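Local coordinates for proton-dependent oligopeptide transporter family protein (Xanthomonas campestris, PDB 6EI3) that probably transports peptides across the membrane together with protons, as a member of the POT family within the major facilitator superfamily, at residues 340-343 and 344-347. Numbering follows the deposited sequence.
Sequences MLLI and PFNN. With 78M ((2S)-2,3-dihydroxypropyl(7Z)-pentadec-7-enoate), chain N.
Pro344 closes its ring on its own backbone nitrogen, and CG and CD of that ring lie against the carbonyl oxygens of Met340 and Leu341. Its CB lies near C5 of the monoacylglycerol 78M. CG is 3.7 Å from 78M C8, one of the two double-bond carbons, and also stands close to both carbonyl oxygens. CD completes the ring at 3.0 Å from Met340 O, in the place where an amide hydrogen would otherwise have reached that oxygen. Having no N-H, Pro344 leaves this i to i+4 bond out, and the helix kinks, as is characteristic of a proline inside a transmembrane helix. The lipid also approaches Met340 O, with C9 of 78M at 3.5 Å.

Ile343 CB is pressed against Pro344 CD at 3.5 Å, tighter than usual for two carbons, and the two side chains cross at about a right angle. Past the proline, i to i+4 bonding resumes, bent at first: Phe345 N reaches Leu341 O with an N-H angle of 144°, whereas Asn346 N to Leu342 O is nearly straight at 171° and 2.9 Å long. Asn347 N bonds Ile343 O at 3.0 Å. Phe345 carries its ring anti to the backbone N (chi1 172°), out to the surface, and Leu342 CD2 comes obliquely to ring atom CD2 at 4.2 Å.

Lipid runs along one side of this part of helix 334-357, with Leu341 CD2 3.9 Å from C11 of the same acyl chain. Asn346 is buried, its ND2 hydrogen-bonded to Tyr351 OH further along the helix. It packs on Phe408, Val411 and Leu412 of helix 400-424, while Met340 meets Trp146, Asn149 and Phe150 of helix 137-165; Ile343 touches both of these helices, through Val411 and Tyr145.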
loop_
_atom_site.group_PDB
_atom_site.type_symbol
_atom_site.label_atom_id
_atom_site.label_comp_id
_atom_site.label_asym_id
_atom_site.label_seq_id
_atom_site.Cartn_x
_atom_site.Cartn_y
_atom_site.Cartn_z
ATOM N N MET A 340 -14.771 -7.674 6.311
ATOM C CA MET A 340 -15.748 -7.546 7.406
ATOM C C MET A 340 -16.271 -8.881 7.879
ATOM O O MET A 340 -16.577 -9.002 9.055
ATOM C CB MET A 340 -16.892 -6.580 7.058
ATOM C CG MET A 340 -16.429 -5.132 7.029
ATOM S SD MET A 340 -17.729 -3.925 6.675
ATOM C CE MET A 340 -18.222 -4.412 4.996
ATOM N N LEU A 341 -16.341 -9.889 6.993
ATOM C CA LEU A 341 -16.764 -11.228 7.393
ATOM C C LEU A 341 -15.593 -12.014 8.026
ATOM O O LEU A 341 -15.785 -12.683 9.042
ATOM C CB LEU A 341 -17.304 -12.027 6.180
ATOM C CG LEU A 341 -18.663 -11.608 5.591
ATOM C CD1 LEU A 341 -18.966 -12.385 4.321
ATOM C CD2 LEU A 341 -19.791 -11.811 6.596
ATOM N N LEU A 342 -14.394 -11.949 7.396
ATOM C CA LEU A 342 -13.212 -12.744 7.765
ATOM C C LEU A 342 -12.439 -12.241 8.973
ATOM O O LEU A 342 -11.856 -13.081 9.654
ATOM C CB LEU A 342 -12.257 -12.973 6.574
ATOM C CG LEU A 342 -12.844 -13.805 5.407
ATOM C CD1 LEU A 342 -11.916 -13.765 4.183
ATOM C CD2 LEU A 342 -13.185 -15.246 5.838
ATOM N N ILE A 343 -12.409 -10.923 9.247
ATOM C CA ILE A 343 -11.772 -10.411 10.472
ATOM C C ILE A 343 -12.462 -11.108 11.706
ATOM O O ILE A 343 -11.763 -11.836 12.410
ATOM C CB ILE A 343 -11.727 -8.840 10.547
ATOM C CG1 ILE A 343 -10.614 -8.235 9.621
ATOM C CG2 ILE A 343 -11.635 -8.303 11.996
ATOM C CD1 ILE A 343 -9.166 -8.384 10.043
ATOM N N PRO A 344 -13.807 -11.041 11.918
ATOM C CA PRO A 344 -14.387 -11.763 13.064
ATOM C C PRO A 344 -14.415 -13.279 12.887
ATOM O O PRO A 344 -14.385 -13.975 13.889
ATOM C CB PRO A 344 -15.781 -11.163 13.202
ATOM C CG PRO A 344 -16.133 -10.735 11.835
ATOM C CD PRO A 344 -14.842 -10.249 11.226
ATOM N N PHE A 345 -14.449 -13.810 11.641
ATOM C CA PHE A 345 -14.391 -15.263 11.493
ATOM C C PHE A 345 -13.039 -15.777 12.036
ATOM O O PHE A 345 -13.025 -16.713 12.824
ATOM C CB PHE A 345 -14.616 -15.735 10.050
ATOM C CG PHE A 345 -14.362 -17.214 9.858
ATOM C CD1 PHE A 345 -15.320 -18.155 10.224
ATOM C CD2 PHE A 345 -13.177 -17.667 9.283
ATOM C CE1 PHE A 345 -15.087 -19.524 10.039
ATOM C CE2 PHE A 345 -12.944 -19.036 9.101
ATOM C CZ PHE A 345 -13.904 -19.954 9.474
ATOM N N ASN A 346 -11.922 -15.165 11.617
ATOM C CA ASN A 346 -10.596 -15.571 12.094
ATOM C C ASN A 346 -10.442 -15.314 13.615
ATOM O O ASN A 346 -10.021 -16.213 14.334
ATOM C CB ASN A 346 -9.477 -14.901 11.279
ATOM C CG ASN A 346 -9.342 -15.373 9.846
ATOM O OD1 ASN A 346 -10.227 -16.012 9.278
ATOM N ND2 ASN A 346 -8.204 -15.097 9.226
ATOM N N ASN A 347 -10.880 -14.144 14.103
ATOM C CA ASN A 347 -10.799 -13.769 15.524
ATOM C C ASN A 347 -11.683 -14.578 16.474
ATOM O O ASN A 347 -11.240 -14.887 17.579
ATOM C CB ASN A 347 -11.084 -12.274 15.709
ATOM C CG ASN A 347 -9.950 -11.373 15.291
ATOM O OD1 ASN A 347 -8.846 -11.818 14.955
ATOM N ND2 ASN A 347 -10.186 -10.069 15.344
HETATM O O21 78M N . -21.668 -12.909 10.604
HETATM C C20 78M N . -21.996 -13.439 11.882
HETATM C C18 78M N . -23.131 -12.665 12.510
HETATM O O19 78M N . -22.740 -11.308 12.740
HETATM C C17 78M N . -23.650 -13.292 13.786
HETATM O O2 78M N . -22.605 -13.133 14.776
HETATM C C1 78M N . -22.889 -12.473 15.907
HETATM O O1 78M N . -23.966 -12.000 16.163
HETATM C C2 78M N . -21.693 -12.410 16.816
HETATM C C3 78M N . -20.774 -11.224 16.547
HETATM C C4 78M N . -19.831 -11.445 15.367
HETATM C C5 78M N . -18.940 -10.257 15.011
HETATM C C6 78M N . -19.628 -9.115 14.247
HETATM C C7 78M N . -20.008 -9.450 12.834
HETATM C C8 78M N . -19.402 -9.026 11.742
HETATM C C9 78M N . -19.784 -9.342 10.331
HETATM C C10 78M N . -19.988 -8.071 9.512
HETATM C C11 78M N . -20.564 -8.305 8.128
HETATM C C12 78M N . -20.785 -7.027 7.324
HETATM C C13 78M N . -21.567 -7.208 6.029
HETATM C C15 78M N . -23.813 -7.658 4.937
HETATM C C14 78M N . -23.077 -7.311 6.210
#